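Long-range contact in 2-c-methyl-d-erythritol 4-phosphate cytidylyltransferase (Streptococcus pneumoniae, PDB 2VSH), which transfers the cytidylyl group of CTP to D-ribitol 5-phosphate, making the CDP-ribitol used for teichoic acid precursors: residues Gln172-Leu186 and Thr195-Asp207. Residues are numbered along the deposited sequence; the frame is centred on the assembly and turned at random.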
ATOM      1  N   GLN A 172      14.014  -8.785  -7.608  1.00 17.97           N
ATOM      2  CA  GLN A 172      15.128  -8.602  -6.707  1.00 18.58           C
ATOM      3  C   GLN A 172      16.249  -9.466  -7.274  1.00 18.47           C
ATOM      4  O   GLN A 172      16.073 -10.673  -7.488  1.00 17.41           O
ATOM      5  CB  GLN A 172      14.750  -9.024  -5.287  1.00 18.28           C
ATOM      6  CG  GLN A 172      13.576  -8.244  -4.734  1.00 18.47           C
ATOM      7  CD  GLN A 172      13.216  -8.582  -3.288  1.00 19.37           C
ATOM      8  OE1 GLN A 172      12.850  -7.697  -2.521  1.00 21.73           O
ATOM      9  NE2 GLN A 172      13.299  -9.856  -2.921  1.00 19.64           N
ATOM     10  N   THR A 173      17.391  -8.838  -7.534  1.00 19.25           N
ATOM     11  CA  THR A 173      18.434  -9.435  -8.365  1.00 19.72           C
ATOM     12  C   THR A 173      19.789  -9.435  -7.652  1.00 20.30           C
ATOM     13  O   THR A 173      20.174  -8.455  -7.016  1.00 19.69           O
ATOM     14  CB  THR A 173      18.518  -8.690  -9.731  1.00 20.58           C
ATOM     15  OG1 THR A 173      17.239  -8.774 -10.373  1.00 20.45           O
ATOM     16  CG2 THR A 173      19.595  -9.284 -10.651  1.00 20.37           C
ATOM     17  N   PHE A 174      20.503 -10.553  -7.755  1.00 20.63           N
ATOM     18  CA  PHE A 174      21.746 -10.727  -7.027  1.00 21.42           C
ATOM     19  C   PHE A 174      22.509 -11.964  -7.506  1.00 21.76           C
ATOM     20  O   PHE A 174      21.947 -12.829  -8.165  1.00 20.78           O
ATOM     21  CB  PHE A 174      21.464 -10.796  -5.499  1.00 21.20           C
ATOM     22  CG  PHE A 174      20.249 -11.605  -5.133  1.00 20.15           C
ATOM     23  CD1 PHE A 174      20.258 -12.991  -5.236  1.00 21.07           C
ATOM     24  CD2 PHE A 174      19.092 -10.979  -4.677  1.00 19.58           C
ATOM     25  CE1 PHE A 174      19.120 -13.733  -4.908  1.00 20.36           C
ATOM     26  CE2 PHE A 174      17.966 -11.714  -4.344  1.00 18.47           C
ATOM     27  CZ  PHE A 174      17.980 -13.094  -4.465  1.00 19.34           C
ATOM     28  N   ARG A 175      23.789 -12.044  -7.152  1.00 22.10           N
ATOM     29  CA  ARG A 175      24.604 -13.222  -7.466  1.00 22.68           C
ATOM     30  C   ARG A 175      24.107 -14.380  -6.626  1.00 22.87           C
ATOM     31  O   ARG A 175      23.838 -14.220  -5.432  1.00 22.87           O
ATOM     32  CB  ARG A 175      26.085 -12.936  -7.212  1.00 23.15           C
ATOM     33  CG  ARG A 175      26.705 -12.022  -8.268  1.00 22.22           C
ATOM     34  CD  ARG A 175      27.916 -11.235  -7.775  1.00 24.86           C
ATOM     35  NE  ARG A 175      28.170 -10.165  -8.739  1.00 27.09           N
ATOM     36  CZ  ARG A 175      27.626  -8.945  -8.706  1.00 27.84           C
ATOM     37  NH1 ARG A 175      26.807  -8.572  -7.732  1.00 26.84           N
ATOM     38  NH2 ARG A 175      27.910  -8.085  -9.665  1.00 29.87           N
ATOM     39  N   CYS A 176      23.918 -15.529  -7.272  1.00 23.10           N
ATOM     40  CA  CYS A 176      23.409 -16.734  -6.612  1.00 22.02           C
ATOM     41  C   CYS A 176      24.259 -17.116  -5.404  1.00 22.86           C
ATOM     42  O   CYS A 176      23.712 -17.383  -4.348  1.00 22.59           O
ATOM     43  CB  CYS A 176      23.403 -17.904  -7.595  1.00 21.99           C
ATOM     44  SG  CYS A 176      22.303 -17.701  -9.021  1.00 22.52           S
ATOM     45  N   LYS A 177      25.588 -17.143  -5.579  1.00 23.85           N
ATOM     46  CA  LYS A 177      26.532 -17.489  -4.503  1.00 25.39           C
ATOM     47  C   LYS A 177      26.403 -16.523  -3.334  1.00 25.16           C
ATOM     48  O   LYS A 177      26.389 -16.961  -2.169  1.00 25.64           O
ATOM     49  CB  LYS A 177      27.982 -17.508  -5.017  1.00 26.84           C
ATOM     50  CG  LYS A 177      29.017 -18.116  -4.052  1.00 29.39           C
ATOM     51  CD  LYS A 177      30.451 -17.886  -4.556  1.00 30.04           C
ATOM     52  CE  LYS A 177      31.542 -18.471  -3.619  1.00 34.43           C
ATOM     53  NZ  LYS A 177      31.582 -17.894  -2.235  1.00 34.54           N
ATOM     54  N   ASP A 178      26.279 -15.225  -3.647  1.00 24.17           N
ATOM     55  CA  ASP A 178      26.122 -14.192  -2.633  1.00 23.87           C
ATOM     56  C   ASP A 178      24.895 -14.429  -1.760  1.00 23.02           C
ATOM     57  O   ASP A 178      24.991 -14.355  -0.530  1.00 24.37           O
ATOM     58  CB  ASP A 178      26.047 -12.802  -3.253  1.00 23.75           C
ATOM     59  CG  ASP A 178      27.409 -12.261  -3.655  1.00 25.10           C
ATOM     60  OD1 ASP A 178      28.411 -13.013  -3.574  1.00 25.88           O
ATOM     61  OD2 ASP A 178      27.463 -11.086  -4.052  1.00 24.91           O
ATOM     62  N   PHE A 179      23.750 -14.717  -2.378  1.00 21.85           N
ATOM     63  CA  PHE A 179      22.557 -15.037  -1.598  1.00 20.85           C
ATOM     64  C   PHE A 179      22.777 -16.272  -0.721  1.00 21.39           C
ATOM     65  O   PHE A 179      22.404 -16.267   0.449  1.00 21.81           O
ATOM     66  CB  PHE A 179      21.328 -15.241  -2.488  1.00 20.84           C
ATOM     67  CG  PHE A 179      20.106 -15.673  -1.728  1.00 19.69           C
ATOM     68  CD1 PHE A 179      19.867 -17.026  -1.483  1.00 21.71           C
ATOM     69  CD2 PHE A 179      19.202 -14.727  -1.239  1.00 20.85           C
ATOM     70  CE1 PHE A 179      18.742 -17.439  -0.781  1.00 21.24           C
ATOM     71  CE2 PHE A 179      18.069 -15.129  -0.534  1.00 21.20           C
ATOM     72  CZ  PHE A 179      17.843 -16.484  -0.295  1.00 20.61           C
ATOM     73  N   MET A 180      23.359 -17.330  -1.287  1.00 21.20           N
ATOM     74  CA  MET A 180      23.616 -18.546  -0.513  1.00 22.02           C
ATOM     75  C   MET A 180      24.490 -18.307   0.706  1.00 23.66           C
ATOM     76  O   MET A 180      24.141 -18.729   1.808  1.00 24.32           O
ATOM     77  CB  MET A 180      24.205 -19.662  -1.383  1.00 22.40           C
ATOM     78  CG  MET A 180      23.280 -20.082  -2.516  1.00 21.29           C
ATOM     79  SD  MET A 180      21.769 -20.918  -1.965  1.00 23.38           S
ATOM     80  CE  MET A 180      22.351 -22.614  -1.882  1.00 23.23           C
ATOM     81  N   ASP A 181      25.623 -17.632   0.510  1.00 24.49           N
ATOM     82  CA  ASP A 181      26.517 -17.307   1.607  1.00 26.38           C
ATOM     83  C   ASP A 181      25.851 -16.513   2.743  1.00 25.73           C
ATOM     84  O   ASP A 181      25.989 -16.869   3.910  1.00 25.75           O
ATOM     85  CB  ASP A 181      27.758 -16.578   1.074  1.00 27.31           C
ATOM     86  CG  ASP A 181      28.644 -17.485   0.229  1.00 30.19           C
ATOM     87  OD1 ASP A 181      28.457 -18.722   0.305  1.00 33.06           O
ATOM     88  OD2 ASP A 181      29.522 -16.976  -0.502  1.00 32.43           O
ATOM     89  N   LEU A 182      25.131 -15.450   2.399  1.00 25.14           N
ATOM     90  CA  LEU A 182      24.509 -14.589   3.406  1.00 25.53           C
ATOM     91  C   LEU A 182      23.333 -15.262   4.108  1.00 25.68           C
ATOM     92  O   LEU A 182      23.200 -15.175   5.326  1.00 26.23           O
ATOM     93  CB  LEU A 182      24.034 -13.286   2.769  1.00 24.44           C
ATOM     94  CG  LEU A 182      25.106 -12.346   2.241  1.00 25.02           C
ATOM     95  CD1 LEU A 182      24.409 -11.111   1.742  1.00 24.77           C
ATOM     96  CD2 LEU A 182      26.147 -12.010   3.334  1.00 26.56           C
ATOM     97  N   TYR A 183      22.471 -15.908   3.325  1.00 25.32           N
ATOM     98  CA  TYR A 183      21.324 -16.631   3.864  1.00 25.04           C
ATOM     99  C   TYR A 183      21.771 -17.766   4.761  1.00 25.94           C
ATOM    100  O   TYR A 183      21.157 -18.017   5.799  1.00 26.64           O
ATOM    101  CB  TYR A 183      20.481 -17.168   2.715  1.00 24.97           C
ATOM    102  CG  TYR A 183      19.244 -17.939   3.124  1.00 25.16           C
ATOM    103  CD1 TYR A 183      18.155 -17.293   3.703  1.00 24.35           C
ATOM    104  CD2 TYR A 183      19.160 -19.313   2.911  1.00 25.36           C
ATOM    105  CE1 TYR A 183      17.017 -18.002   4.066  1.00 24.36           C
ATOM    106  CE2 TYR A 183      18.012 -20.027   3.269  1.00 25.80           C
ATOM    107  CZ  TYR A 183      16.957 -19.367   3.846  1.00 24.71           C
ATOM    108  OH  TYR A 183      15.829 -20.077   4.199  1.00 26.62           O
ATOM    109  N   GLY A 184      22.857 -18.436   4.360  1.00 26.47           N
ATOM    110  CA  GLY A 184      23.415 -19.552   5.105  1.00 26.83           C
ATOM    111  C   GLY A 184      23.946 -19.162   6.466  1.00 27.54           C
ATOM    112  O   GLY A 184      24.075 -20.010   7.335  1.00 27.71           O
ATOM    113  N   SER A 185      24.252 -17.875   6.645  1.00 28.21           N
ATOM    114  CA  SER A 185      24.838 -17.372   7.889  1.00 29.42           C
ATOM    115  C   SER A 185      23.779 -17.012   8.936  1.00 29.17           C
ATOM    116  O   SER A 185      24.119 -16.529  10.018  1.00 30.52           O
ATOM    117  CB  SER A 185      25.717 -16.148   7.605  1.00 30.20           C
ATOM    118  OG  SER A 185      24.903 -14.999   7.412  1.00 30.05           O
ATOM    119  N   LEU A 186      22.508 -17.257   8.625  1.00 27.55           N
ATOM    120  CA  LEU A 186      21.409 -16.834   9.492  1.00 26.94           C
ATOM    121  C   LEU A 186      20.880 -17.980  10.334  1.00 27.13           C
ATOM    122  O   LEU A 186      20.791 -19.101   9.868  1.00 26.52           O
ATOM    123  CB  LEU A 186      20.259 -16.231   8.663  1.00 26.18           C
ATOM    124  CG  LEU A 186      20.552 -14.983   7.810  1.00 25.73           C
ATOM    125  CD1 LEU A 186      19.354 -14.609   6.951  1.00 24.63           C
ATOM    126  CD2 LEU A 186      21.015 -13.796   8.666  1.00 27.97           C
ATOM    127  N   THR A 195      12.631 -11.835   6.135  1.00 24.89           N
ATOM    128  CA  THR A 195      11.865 -12.585   5.149  1.00 25.57           C
ATOM    129  C   THR A 195      12.077 -12.102   3.703  1.00 25.32           C
ATOM    130  O   THR A 195      11.740 -12.813   2.757  1.00 25.41           O
ATOM    131  CB  THR A 195      10.357 -12.535   5.467  1.00 25.17           C
ATOM    132  OG1 THR A 195       9.944 -11.171   5.571  1.00 25.31           O
ATOM    133  CG2 THR A 195      10.050 -13.249   6.764  1.00 27.40           C
ATOM    134  N   ASP A 196      12.635 -10.904   3.553  1.00 25.95           N
ATOM    135  CA  ASP A 196      12.875 -10.292   2.260  1.00 25.62           C
ATOM    136  C   ASP A 196      14.328 -10.522   1.884  1.00 25.89           C
ATOM    137  O   ASP A 196      15.224 -10.373   2.728  1.00 26.55           O
ATOM    138  CB  ASP A 196      12.542  -8.794   2.344  1.00 25.96           C
ATOM    139  CG  ASP A 196      12.810  -8.057   1.053  1.00 26.19           C
ATOM    140  OD1 ASP A 196      11.864  -7.806   0.288  1.00 25.87           O
ATOM    141  OD2 ASP A 196      13.973  -7.720   0.794  1.00 26.40           O
ATOM    142  N   ALA A 197      14.566 -10.884   0.625  1.00 24.82           N
ATOM    143  CA  ALA A 197      15.909 -11.236   0.168  1.00 24.32           C
ATOM    144  C   ALA A 197      16.833 -10.022   0.212  1.00 24.54           C
ATOM    145  O   ALA A 197      17.971 -10.114   0.681  1.00 25.05           O
ATOM    146  CB  ALA A 197      15.860 -11.842  -1.245  1.00 24.25           C
ATOM    147  N   CYS A 198      16.337  -8.880  -0.257  1.00 23.59           N
ATOM    148  CA  CYS A 198      17.120  -7.642  -0.205  1.00 23.74           C
ATOM    149  C   CYS A 198      17.471  -7.210   1.228  1.00 23.63           C
ATOM    150  O   CYS A 198      18.566  -6.700   1.471  1.00 24.44           O
ATOM    151  CB  CYS A 198      16.413  -6.520  -0.968  1.00 23.51           C
ATOM    152  SG  CYS A 198      16.396  -6.843  -2.770  1.00 24.62           S
ATOM    153  N   LYS A 199      16.551  -7.416   2.162  1.00 22.89           N
ATOM    154  CA  LYS A 199      16.789  -7.127   3.594  1.00 24.18           C
ATOM    155  C   LYS A 199      18.047  -7.826   4.128  1.00 24.07           C
ATOM    156  O   LYS A 199      18.799  -7.250   4.909  1.00 26.01           O
ATOM    157  CB  LYS A 199      15.553  -7.512   4.426  1.00 24.18           C
ATOM    158  CG  LYS A 199      15.672  -7.355   5.941  1.00 28.11           C
ATOM    159  CD  LYS A 199      16.079  -5.946   6.358  1.00 32.44           C
ATOM    160  CE  LYS A 199      16.081  -5.770   7.869  1.00 36.70           C
ATOM    161  NZ  LYS A 199      14.689  -5.685   8.418  1.00 39.97           N
ATOM    162  N   ILE A 200      18.275  -9.061   3.690  1.00 23.27           N
ATOM    163  CA  ILE A 200      19.436  -9.842   4.116  1.00 23.39           C
ATOM    164  C   ILE A 200      20.713  -9.169   3.629  1.00 23.81           C
ATOM    165  O   ILE A 200      21.665  -9.069   4.381  1.00 25.34           O
ATOM    166  CB  ILE A 200      19.373 -11.293   3.603  1.00 22.80           C
ATOM    167  CG1 ILE A 200      18.133 -12.011   4.160  1.00 22.14           C
ATOM    168  CG2 ILE A 200      20.648 -12.076   3.955  1.00 23.51           C
ATOM    169  CD1 ILE A 200      17.900 -13.368   3.513  1.00 23.31           C
ATOM    170  N   PHE A 201      20.727  -8.709   2.376  1.00 23.18           N
ATOM    171  CA  PHE A 201      21.872  -7.960   1.843  1.00 23.25           C
ATOM    172  C   PHE A 201      22.047  -6.635   2.595  1.00 23.91           C
ATOM    173  O   PHE A 201      23.161  -6.278   2.981  1.00 25.05           O
ATOM    174  CB  PHE A 201      21.732  -7.725   0.315  1.00 22.28           C
ATOM    175  CG  PHE A 201      22.010  -8.961  -0.536  1.00 20.64           C
ATOM    176  CD1 PHE A 201      21.040  -9.961  -0.683  1.00 19.02           C
ATOM    177  CD2 PHE A 201      23.220  -9.105  -1.200  1.00 21.02           C
ATOM    178  CE1 PHE A 201      21.280 -11.115  -1.471  1.00 19.38           C
ATOM    179  CE2 PHE A 201      23.490 -10.252  -1.997  1.00 21.59           C
ATOM    180  CZ  PHE A 201      22.503 -11.261  -2.127  1.00 20.49           C
ATOM    181  N   VAL A 202      20.946  -5.914   2.815  1.00 23.93           N
ATOM    182  CA  VAL A 202      20.993  -4.607   3.494  1.00 24.47           C
ATOM    183  C   VAL A 202      21.583  -4.699   4.918  1.00 26.20           C
ATOM    184  O   VAL A 202      22.497  -3.938   5.278  1.00 26.92           O
ATOM    185  CB  VAL A 202      19.592  -3.906   3.466  1.00 24.39           C
ATOM    186  CG1 VAL A 202      19.521  -2.726   4.397  1.00 24.29           C
ATOM    187  CG2 VAL A 202      19.258  -3.464   2.050  1.00 22.53           C
ATOM    188  N   ILE A 203      21.089  -5.653   5.696  1.00 26.93           N
ATOM    189  CA  ILE A 203      21.516  -5.821   7.089  1.00 28.68           C
ATOM    190  C   ILE A 203      22.951  -6.339   7.220  1.00 29.76           C
ATOM    191  O   ILE A 203      23.602  -6.120   8.244  1.00 30.15           O
ATOM    192  CB  ILE A 203      20.508  -6.679   7.928  1.00 28.38           C
ATOM    193  CG1 ILE A 203      20.699  -6.407   9.422  1.00 31.02           C
ATOM    194  CG2 ILE A 203      20.601  -8.183   7.605  1.00 27.16           C
ATOM    195  CD1 ILE A 203      19.547  -6.889  10.281  1.00 33.67           C
ATOM    196  N   LYS A 204      23.428  -7.023   6.181  1.00 29.88           N
ATOM    197  CA  LYS A 204      24.824  -7.453   6.105  1.00 30.63           C
ATOM    198  C   LYS A 204      25.751  -6.382   5.553  1.00 31.75           C
ATOM    199  O   LYS A 204      26.910  -6.663   5.242  1.00 32.11           O
ATOM    200  CB  LYS A 204      24.941  -8.741   5.282  1.00 30.52           C
ATOM    201  CG  LYS A 204      24.274  -9.952   5.921  1.00 30.44           C
ATOM    202  CD  LYS A 204      24.973 -10.368   7.214  1.00 34.78           C
ATOM    203  CE  LYS A 204      24.404 -11.671   7.767  1.00 35.49           C
ATOM    204  NZ  LYS A 204      25.337 -12.292   8.767  1.00 39.04           N
ATOM    205  N   GLY A 205      25.248  -5.152   5.450  1.00 31.54           N
ATOM    206  CA  GLY A 205      26.060  -4.010   5.047  1.00 32.06           C
ATOM    207  C   GLY A 205      26.402  -3.967   3.568  1.00 31.53           C
ATOM    208  O   GLY A 205      27.408  -3.354   3.181  1.00 32.43           O
ATOM    209  N   LYS A 206      25.571  -4.599   2.742  1.00 29.60           N
ATOM    210  CA  LYS A 206      25.821  -4.671   1.296  1.00 29.23           C
ATOM    211  C   LYS A 206      25.156  -3.516   0.517  1.00 28.86           C
ATOM    212  O   LYS A 206      24.294  -2.807   1.049  1.00 28.15           O
ATOM    213  CB  LYS A 206      25.380  -6.027   0.723  1.00 28.04           C
ATOM    214  CG  LYS A 206      25.929  -7.266   1.449  1.00 28.88           C
ATOM    215  CD  LYS A 206      27.451  -7.376   1.347  1.00 28.94           C
ATOM    216  CE  LYS A 206      27.986  -8.615   2.062  1.00 28.59           C
ATOM    217  NZ  LYS A 206      29.485  -8.708   1.940  1.00 31.27           N
ATOM    218  N   ASP A 207      25.577  -3.349  -0.742  1.00 28.64           N
ATOM    219  CA  ASP A 207      25.121  -2.277  -1.622  1.00 28.45           C
ATOM    220  C   ASP A 207      23.941  -2.742  -2.496  1.00 26.95           C
ATOM    221  O   ASP A 207      24.132  -3.473  -3.471  1.00 26.03           O
ATOM    222  CB  ASP A 207      26.295  -1.804  -2.489  1.00 29.87           C
ATOM    223  CG  ASP A 207      25.899  -0.723  -3.505  1.00 31.60           C
ATOM    224  OD1 ASP A 207      26.553  -0.637  -4.568  1.00 31.21           O
ATOM    225  OD2 ASP A 207      24.945   0.045  -3.248  1.00 33.50           O
TER
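L182 lays its CD1 methyl over one face of the F201 ring, 3.9 Å from the ring centroid, a CH-pi contact 16° off the normal. D178 CB meets the ring edge near its plane, as does A197 O, while F174 lies nearly parallel to F201 but slid aside, with planes at 24° and little overlap. F201 CE1 in turn sits over one face of F174 and at the edge of F179. A flat, wholly apolar side chain suits this slot, and chi1 of -75°, with CG anti to the carbonyl carbon, carries the ring in between F174 of the strand and L182 of the helix. A197, small enough for close approach, brings CB to 3.7 Å from F174 CE2. Branched I200 serves three neighbours: CG2 packs on L182 CB, and CD1 reaches the Y183 ring edge and L186 CD1. At the solvent-facing end, K204 NZ, just past helix 197-203, donates to S185 OG (3.1 Å), itself fixed by donating to L182 O (2.7 Å). The steeply crossed helices pack against strands 165-175 and 136-142, F174 and F201 both resting on A136. Helix 86-100 backs F179 through I94, and its T88, probably CTP-binding, weakly hydrogen-bonds Y183 OH; I159 of the second subunit packs on C198.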